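Side-chain contacts in N-acetylglucosaminidase (Paenibacillus barengoltzii, PDB 6INX), which probably hydrolyses N-acetylglucosamine-containing glycans at their glycosidic bonds, as a bacterial enzyme of glycoside hydrolase family 18: residues S82-A85 with G86-A89; D142-G145 with E146-G149; A160-Y163 with Y164-T168; G262-F265 with T266-A269. All coordinates share one frame; numbering follows the deposited sequence.

All four contacts are local, each made within eight or nine consecutive residues, so none closes a long loop; they follow one another along the chain without nesting or crossing. Interaction 1 caps the start of helix 84-100, and interaction 2 finishes helix 126-148, whose side chains also meet R87 and Q88 of the first; the centres of interactions 1 and 2 lie about 21 Å apart. Interaction 3 forms the short helix 162-166 after barrel strand 153-159 and reaches the second subunit. Interaction 4, across the chain's centre from the other three, turns strand 260-264 of the antiparallel sheet into helix 265-272. Its centre is about 41 Å from the centre of interaction 1.

Interaction 1 of 4, residues S82-A85 with G86-A89; sequences STEA and GRQA
E84 reaches forward along the helix and divides its carboxylate between R87 and Q88. CG stands anti to the backbone N (chi1 -179°) and the chain bends at chi2, which carries the carboxylate forward alongside the next turn. OE1 then receives R87 NH2 in a salt bridge of 3.0 Å; the nitrogen comes from above the carboxylate plane, while OE1 lies in the plane of the guanidinium, so the two flat groups stand steeply against each other. E84 OE2 takes the straighter bond, from Q88 NE2 at 2.8 Å, nearly along its C-O axis. A water accepts from R87 NE and donates weakly to E84 OE1, giving this pair a second link. All this sits on the first turn of helix 84-100, where T83 is the N-cap: its OG1 accepts from G86 N at 2.9 Å. R87, bent at chi3 (-64°), doubles back and lays one guanidinium face over the T83-E84 peptide, with E84 N 3.3 Å from the guanidinium plane. From there R87 NH1 is also hydrogen-bonded to A81 O, a carbonyl just before the segment, while the side chains of R87 and Q88 touch helix 126-148.

Interaction 2 of 4, residues D142-G145 with E146-G149; sequences DRQG and ERDG
Q144 uses both ends of its amide on the next turn of the helix. Its NE2 gives a nearly straight bond to D148 OD1 (3.0 Å, 172°), with the oxygen in the amide plane but the donor standing above the carboxylate plane. On the other side OE1 accepts from R147 NH1 at 2.8 Å, a more bent bond in which the nitrogen sits well above the plane of the amide carbonyl. Beside this pair, R143 NH1 makes a salt bridge of 2.9 Å to E146 OE1, approaching on the anti side of the carboxylate, with the two flat groups only 20° apart.

The chain shapes set these meetings up. Q144 has CG anti to its own N (chi1 -171°) and bends at chi2, turning the amide along the helix between its two partners. R143 curls at chi2 and chi3, bringing its guanidinium round to E146, and R147 crosses R143 at about a right angle. That brings like charges together, R143 NH2 lying 3.4 Å from R147 NH2; the nearby E146 carboxylate probably eases the repulsion.

Further out, D148 OD1 also accepts from Y152 OH, so a residue beyond the helix steadies the group that Q144 grips, and the side chain of Q144 packs on V95 and T99 of helix 84-100. D142 turns to R138, one turn back, in a salt bridge. The backbone ends at G149, whose positive phi and bonds back into the last turn make the Schellman motif that terminates helix 126-148.

Interaction 3 of 4, residues A160-Y163 with Y164-T168; sequences ADQY and YIDGT
Q162 and D166 carry the polar side-chain contact, one turn apart. Q162 NE2 donates to D166 OD1 at 2.9 Å; the oxygen lies in the amide plane, yet the nitrogen stands above the carboxylate plane. A bend at chi2 (70°) in Q162 swings the amide forward to meet it. The other carboxylate oxygen, D166 OD2, forms a salt bridge with R210 of the second subunit, across the dimer interface. With D166 cut back to an alanine, the Q162 amide would probably be free to swing and R210 of the second subunit would lack its charged mate. Just ahead of the helix, D161 OD1 takes Q162 N at 2.7 Å.

Among backbone bonds, D166 N donates to Q162 O at 3.0 Å, nearly on the carbonyl axis. This short helix, 162-166, follows strand 153-159 of the TIM barrel.

The apolar touch is between adjacent tyrosines, Y163 CE2 lying 3.9 Å from Y164 CB. Y163 has CG between its own N and carbonyl carbon (chi1 66°), which folds the ring back beside Y164 N; its other neighbours include the rings of Y112 and Y115. The Y164 side chain lies between strand 153-159 (I156, A158) and helix 126-148 (F130).

Interaction 4 of 4, residues G262-F265 with T266-A269; sequences GPDF and TELA
P263 and L268 meet at the apolar centre, crossing at about a right angle, with P263 CB 3.9 Å from L268 CD2. P263 CB also comes to 3.7 Å from E267 CB, so one corner of the proline ring rests on two successive helix residues. F265 is more loosely placed: its CD1 lies 4.4 Å from L268 CD1 and its CE2 4.4 Å from A269 CB, one turn on. Its side chain is buried against R333 and L334 of helix 333-341 and the loop residues D329 and T331. A269 touches R333 as well.

This is the turn from strand 260-264, an outermost strand of the antiparallel sheet within this chain, into helix 265-272, and D264 sits at its N-cap. A chi1 of 64° tucks CG over the backbone, between N and C, and swings D264 OD1 forward to accept from E267 N at 2.9 Å, the donor lying nearly along the C-O axis. D264 O receives L268 N at 2.8 Å. Losing this carboxylate to an alanine is likely to leave E267 N without its capping acceptor and fray the first turn of the helix.

At the polar edge D264 and T266 lie side by side, pointing the same way. A water bridges them, 2.7 Å from both D264 OD2 and T266 OG1. T266 OG1 is further bonded to R330 N and C328 O, in the loop before helix 333-341.

Interaction 1 of 4, residues S82-A85 with G86-A89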
loop_
_atom_site.group_PDB
_atom_site.type_symbol
_atom_site.label_atom_id
_atom_site.label_comp_id
_atom_site.label_asym_id
_atom_site.label_seq_id
_atom_site.Cartn_x
_atom_site.Cartn_y
_atom_site.Cartn_z
ATOM N N SER A 82 12.773 18.542 16.789
ATOM C CA SER A 82 12.801 19.712 15.922
ATOM C C SER A 82 13.806 20.773 16.356
ATOM O O SER A 82 14.079 21.685 15.567
ATOM C CB SER A 82 11.404 20.342 15.828
ATOM O OG SER A 82 11.051 21.000 17.034
ATOM N N THR A 83 14.347 20.698 17.572
ATOM C CA THR A 83 15.316 21.683 18.042
ATOM C C THR A 83 16.501 20.971 18.670
ATOM O O THR A 83 16.382 19.848 19.171
ATOM C CB THR A 83 14.732 22.670 19.071
ATOM O OG1 THR A 83 14.439 21.987 20.294
ATOM C CG2 THR A 83 13.477 23.355 18.539
ATOM N N GLU A 84 17.653 21.643 18.636
ATOM C CA GLU A 84 18.813 21.118 19.343
ATOM C C GLU A 84 18.517 20.953 20.829
ATOM O O GLU A 84 18.930 19.968 21.448
ATOM C CB GLU A 84 20.017 22.037 19.123
ATOM C CG GLU A 84 21.280 21.557 19.815
ATOM C CD GLU A 84 21.874 20.322 19.171
ATOM O OE1 GLU A 84 21.715 20.143 17.942
ATOM O OE2 GLU A 84 22.509 19.527 19.893
ATOM N N ALA A 85 17.777 21.903 21.414
ATOM C CA ALA A 85 17.447 21.809 22.832
ATOM C C ALA A 85 16.623 20.564 23.125
ATOM O O ALA A 85 16.869 19.868 24.114
ATOM C CB ALA A 85 16.675 23.056 23.269
ATOM N N GLY A 86 15.633 20.276 22.276
ATOM C CA GLY A 86 14.799 19.107 22.499
ATOM C C GLY A 86 15.543 17.802 22.298
ATOM O O GLY A 86 15.284 16.827 23.009
ATOM N N ARG A 87 16.470 17.763 21.335
ATOM C CA ARG A 87 17.285 16.564 21.148
ATOM C C ARG A 87 18.202 16.340 22.342
ATOM O O ARG A 87 18.357 15.206 22.810
ATOM C CB ARG A 87 18.079 16.649 19.842
ATOM C CG ARG A 87 17.182 16.654 18.611
ATOM C CD ARG A 87 17.974 16.651 17.315
ATOM N NE ARG A 87 18.795 17.843 17.105
ATOM C CZ ARG A 87 18.442 18.901 16.379
ATOM N NH1 ARG A 87 17.250 18.973 15.803
ATOM N NH2 ARG A 87 19.302 19.903 16.231
ATOM N N GLN A 88 18.793 17.417 22.870
ATOM C CA GLN A 88 19.592 17.289 24.087
ATOM C C GLN A 88 18.738 16.864 25.278
ATOM O O GLN A 88 19.188 16.088 26.133
ATOM C CB GLN A 88 20.307 18.606 24.395
ATOM C CG GLN A 88 21.357 19.039 23.381
ATOM C CD GLN A 88 22.570 18.127 23.358
ATOM O OE1 GLN A 88 22.865 17.441 24.341
ATOM N NE2 GLN A 88 23.281 18.114 22.230
ATOM N N ALA A 89 17.512 17.394 25.378
ATOM C CA ALA A 89 16.644 17.014 26.491
ATOM C C ALA A 89 16.297 15.533 26.441
ATOM O O ALA A 89 16.290 14.860 27.477
ATOM C CB ALA A 89 15.377 17.871 26.483
HETATM O O HOH W 1 21.379 17.356 18.201
#

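Interaction 2 of 4, residues D142-G145 with E146-G149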
loop_
_atom_site.group_PDB
_atom_site.type_symbol
_atom_site.label_atom_id
_atom_site.label_comp_id
_atom_site.label_asym_id
_atom_site.label_seq_id
_atom_site.Cartn_x
_atom_site.Cartn_y
_atom_site.Cartn_z
ATOM N N ASP A 142 26.521 6.917 25.475
ATOM C CA ASP A 142 27.913 6.475 25.466
ATOM C C ASP A 142 28.726 7.197 26.533
ATOM O O ASP A 142 29.561 6.581 27.207
ATOM C CB ASP A 142 28.525 6.691 24.088
ATOM C CG ASP A 142 28.146 5.598 23.101
ATOM O OD1 ASP A 142 27.453 4.626 23.491
ATOM O OD2 ASP A 142 28.557 5.716 21.931
ATOM N N ARG A 143 28.491 8.494 26.719
ATOM C CA ARG A 143 29.178 9.206 27.791
ATOM C C ARG A 143 28.837 8.616 29.154
ATOM O O ARG A 143 29.710 8.489 30.024
ATOM C CB ARG A 143 28.842 10.695 27.733
ATOM C CG ARG A 143 29.601 11.434 26.645
ATOM C CD ARG A 143 31.066 11.619 27.009
ATOM N NE ARG A 143 31.204 12.391 28.237
ATOM C CZ ARG A 143 31.694 11.918 29.380
ATOM N NH1 ARG A 143 32.118 10.653 29.471
ATOM N NH2 ARG A 143 31.759 12.720 30.433
ATOM N N GLN A 144 27.576 8.250 29.368
ATOM C CA GLN A 144 27.222 7.633 30.642
ATOM C C GLN A 144 27.831 6.242 30.768
ATOM O O GLN A 144 28.263 5.844 31.854
ATOM C CB GLN A 144 25.705 7.600 30.824
ATOM C CG GLN A 144 25.250 7.174 32.218
ATOM C CD GLN A 144 25.758 8.100 33.303
ATOM O OE1 GLN A 144 25.785 9.321 33.137
ATOM N NE2 GLN A 144 26.167 7.521 34.427
ATOM N N GLY A 145 27.890 5.495 29.667
ATOM C CA GLY A 145 28.567 4.211 29.701
ATOM C C GLY A 145 30.051 4.336 29.987
ATOM O O GLY A 145 30.644 3.453 30.616
ATOM N N GLU A 146 30.675 5.421 29.530
ATOM C CA GLU A 146 32.070 5.655 29.885
ATOM C C GLU A 146 32.211 5.861 31.388
ATOM O O GLU A 146 33.083 5.261 32.028
ATOM C CB GLU A 146 32.610 6.851 29.101
ATOM C CG GLU A 146 32.763 6.551 27.613
ATOM C CD GLU A 146 32.637 7.782 26.736
ATOM O OE1 GLU A 146 32.790 8.919 27.237
ATOM O OE2 GLU A 146 32.380 7.599 25.527
ATOM N N ARG A 147 31.335 6.682 31.978
ATOM C CA ARG A 147 31.393 6.914 33.420
ATOM C C ARG A 147 31.180 5.621 34.197
ATOM O O ARG A 147 31.847 5.376 35.209
ATOM C CB ARG A 147 30.322 7.926 33.841
ATOM C CG ARG A 147 30.462 9.309 33.248
ATOM C CD ARG A 147 29.262 10.176 33.643
ATOM N NE ARG A 147 29.281 11.477 32.983
ATOM C CZ ARG A 147 28.412 11.880 32.056
ATOM N NH1 ARG A 147 27.411 11.096 31.659
ATOM N NH2 ARG A 147 28.545 13.090 31.531
ATOM N N ASP A 148 30.250 4.789 33.742
ATOM C CA ASP A 148 29.828 3.606 34.475
ATOM C C ASP A 148 30.604 2.356 34.094
ATOM O O ASP A 148 30.324 1.284 34.635
ATOM C CB ASP A 148 28.324 3.358 34.279
ATOM C CG ASP A 148 27.469 4.413 34.954
ATOM O OD1 ASP A 148 26.295 4.575 34.551
ATOM O OD2 ASP A 148 27.975 5.081 35.889
ATOM N N GLY A 149 31.563 2.467 33.183
ATOM C CA GLY A 149 32.382 1.328 32.812
ATOM C C GLY A 149 31.638 0.243 32.070
ATOM O O GLY A 149 31.944 -0.945 32.244
#

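Interaction 3 of 4, residues A160-Y163 with Y164-T168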
loop_
_atom_site.group_PDB
_atom_site.type_symbol
_atom_site.label_atom_id
_atom_site.label_comp_id
_atom_site.label_asym_id
_atom_site.label_seq_id
_atom_site.Cartn_x
_atom_site.Cartn_y
_atom_site.Cartn_z
ATOM N N ALA A 160 7.429 -1.164 8.845
ATOM C CA ALA A 160 7.952 -2.214 7.982
ATOM C C ALA A 160 7.979 -1.862 6.498
ATOM O O ALA A 160 8.758 -2.461 5.753
ATOM C CB ALA A 160 7.121 -3.488 8.146
ATOM N N ASP A 161 7.178 -0.915 6.050
ATOM C CA ASP A 161 6.915 -0.737 4.629
ATOM C C ASP A 161 7.670 0.478 4.087
ATOM O O ASP A 161 8.392 1.184 4.810
ATOM C CB ASP A 161 5.404 -0.626 4.394
ATOM C CG ASP A 161 4.957 -1.199 3.049
ATOM O OD1 ASP A 161 5.787 -1.333 2.128
ATOM O OD2 ASP A 161 3.748 -1.489 2.923
ATOM N N GLN A 162 7.451 0.730 2.794
ATOM C CA GLN A 162 8.181 1.764 2.067
ATOM C C GLN A 162 8.068 3.129 2.736
ATOM O O GLN A 162 9.026 3.906 2.729
ATOM C CB GLN A 162 7.662 1.843 0.628
ATOM C CG GLN A 162 8.440 2.805 -0.263
ATOM C CD GLN A 162 9.838 2.320 -0.591
ATOM O OE1 GLN A 162 10.021 1.191 -1.052
ATOM N NE2 GLN A 162 10.827 3.168 -0.364
ATOM N N TYR A 163 6.894 3.458 3.281
ATOM C CA TYR A 163 6.733 4.768 3.909
ATOM C C TYR A 163 7.838 5.039 4.920
ATOM O O TYR A 163 8.299 6.181 5.056
ATOM C CB TYR A 163 5.354 4.892 4.576
ATOM C CG TYR A 163 5.148 3.960 5.756
ATOM C CD1 TYR A 163 4.558 2.712 5.591
ATOM C CD2 TYR A 163 5.557 4.317 7.040
ATOM C CE1 TYR A 163 4.382 1.854 6.668
ATOM C CE2 TYR A 163 5.390 3.450 8.121
ATOM C CZ TYR A 163 4.802 2.223 7.917
ATOM O OH TYR A 163 4.629 1.360 8.974
ATOM N N TYR A 164 8.256 4.012 5.665
ATOM C CA TYR A 164 9.198 4.262 6.753
ATOM C C TYR A 164 10.578 4.594 6.206
ATOM O O TYR A 164 11.255 5.504 6.712
ATOM C CB TYR A 164 9.261 3.065 7.706
ATOM C CG TYR A 164 10.018 3.405 8.975
ATOM C CD1 TYR A 164 11.400 3.219 9.045
ATOM C CD2 TYR A 164 9.359 3.946 10.077
ATOM C CE1 TYR A 164 12.108 3.538 10.194
ATOM C CE2 TYR A 164 10.054 4.273 11.238
ATOM C CZ TYR A 164 11.427 4.069 11.284
ATOM O OH TYR A 164 12.132 4.392 12.424
ATOM N N ILE A 165 10.997 3.876 5.162
ATOM C CA ILE A 165 12.236 4.190 4.461
ATOM C C ILE A 165 12.191 5.613 3.927
ATOM O O ILE A 165 13.168 6.364 4.027
ATOM C CB ILE A 165 12.448 3.170 3.325
ATOM C CG1 ILE A 165 12.491 1.740 3.877
ATOM C CG2 ILE A 165 13.704 3.506 2.522
ATOM C CD1 ILE A 165 13.674 1.475 4.785
ATOM N N ASP A 166 11.047 6.012 3.355
ATOM C CA ASP A 166 10.925 7.333 2.757
ATOM C C ASP A 166 10.952 8.441 3.797
ATOM O O ASP A 166 11.285 9.579 3.455
ATOM C CB ASP A 166 9.627 7.432 1.947
ATOM C CG ASP A 166 9.624 6.526 0.723
ATOM O OD1 ASP A 166 10.702 6.009 0.357
ATOM O OD2 ASP A 166 8.548 6.348 0.118
ATOM N N GLY A 167 10.613 8.145 5.052
ATOM C CA GLY A 167 10.618 9.149 6.095
ATOM C C GLY A 167 11.849 9.166 6.969
ATOM O O GLY A 167 11.881 9.922 7.950
ATOM N N THR A 168 12.873 8.374 6.642
ATOM C CA THR A 168 14.074 8.280 7.465
ATOM C C THR A 168 15.309 8.214 6.573
ATOM O O THR A 168 15.214 8.118 5.344
ATOM C CB THR A 168 14.043 7.030 8.349
ATOM O OG1 THR A 168 13.881 5.879 7.514
ATOM C CG2 THR A 168 12.880 7.083 9.324
#

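Interaction 4 of 4, residues G262-F265 with T266-A269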
loop_
_atom_site.group_PDB
_atom_site.type_symbol
_atom_site.label_atom_id
_atom_site.label_comp_id
_atom_site.label_asym_id
_atom_site.label_seq_id
_atom_site.Cartn_x
_atom_site.Cartn_y
_atom_site.Cartn_z
ATOM N N GLY A 262 -7.918 -8.204 16.547
ATOM C CA GLY A 262 -8.702 -9.371 16.836
ATOM C C GLY A 262 -8.298 -9.933 18.180
ATOM O O GLY A 262 -7.616 -9.284 18.984
ATOM N N PRO A 263 -8.706 -11.165 18.445
ATOM C CA PRO A 263 -8.337 -11.802 19.712
ATOM C C PRO A 263 -6.827 -11.965 19.842
ATOM O O PRO A 263 -6.105 -12.132 18.857
ATOM C CB PRO A 263 -9.034 -13.167 19.631
ATOM C CG PRO A 263 -10.143 -12.974 18.616
ATOM C CD PRO A 263 -9.613 -11.992 17.629
ATOM N N ASP A 264 -6.341 -11.908 21.083
ATOM C CA ASP A 264 -4.955 -12.291 21.306
ATOM C C ASP A 264 -4.801 -13.804 21.183
ATOM O O ASP A 264 -5.782 -14.545 21.048
ATOM C CB ASP A 264 -4.410 -11.742 22.631
ATOM C CG ASP A 264 -5.106 -12.306 23.862
ATOM O OD1 ASP A 264 -5.821 -13.322 23.784
ATOM O OD2 ASP A 264 -4.914 -11.711 24.946
ATOM N N PHE A 265 -3.555 -14.274 21.218
ATOM C CA PHE A 265 -3.346 -15.702 21.003
ATOM C C PHE A 265 -4.023 -16.545 22.080
ATOM O O PHE A 265 -4.532 -17.630 21.787
ATOM C CB PHE A 265 -1.867 -16.057 20.859
ATOM C CG PHE A 265 -1.650 -17.472 20.413
ATOM C CD1 PHE A 265 -1.809 -17.819 19.084
ATOM C CD2 PHE A 265 -1.342 -18.465 21.327
ATOM C CE1 PHE A 265 -1.635 -19.120 18.659
ATOM C CE2 PHE A 265 -1.162 -19.777 20.910
ATOM C CZ PHE A 265 -1.310 -20.101 19.572
ATOM N N THR A 266 -4.025 -16.075 23.332
ATOM C CA THR A 266 -4.773 -16.774 24.383
ATOM C C THR A 266 -6.209 -17.042 23.950
ATOM O O THR A 266 -6.698 -18.177 24.026
ATOM C CB THR A 266 -4.788 -15.928 25.656
ATOM O OG1 THR A 266 -3.453 -15.564 26.007
ATOM C CG2 THR A 266 -5.439 -16.711 26.807
ATOM N N GLU A 267 -6.891 -15.995 23.479
ATOM C CA GLU A 267 -8.294 -16.106 23.098
ATOM C C GLU A 267 -8.466 -16.896 21.805
ATOM O O GLU A 267 -9.453 -17.622 21.649
ATOM C CB GLU A 267 -8.890 -14.708 22.948
ATOM C CG GLU A 267 -9.271 -14.076 24.263
ATOM C CD GLU A 267 -10.027 -15.038 25.148
ATOM O OE1 GLU A 267 -9.471 -15.473 26.183
ATOM O OE2 GLU A 267 -11.176 -15.373 24.791
ATOM N N LEU A 268 -7.526 -16.763 20.863
ATOM C CA LEU A 268 -7.591 -17.561 19.639
ATOM C C LEU A 268 -7.516 -19.047 19.959
ATOM O O LEU A 268 -8.292 -19.856 19.429
ATOM C CB LEU A 268 -6.444 -17.178 18.708
ATOM C CG LEU A 268 -6.511 -15.819 18.022
ATOM C CD1 LEU A 268 -5.186 -15.550 17.328
ATOM C CD2 LEU A 268 -7.670 -15.768 17.033
ATOM N N ALA A 269 -6.566 -19.430 20.816
ATOM C CA ALA A 269 -6.443 -20.831 21.196
ATOM C C ALA A 269 -7.696 -21.313 21.913
ATOM O O ALA A 269 -8.145 -22.447 21.699
ATOM C CB ALA A 269 -5.200 -21.018 22.075
HETATM O O HOH W 2 -3.658 -13.031 26.899
#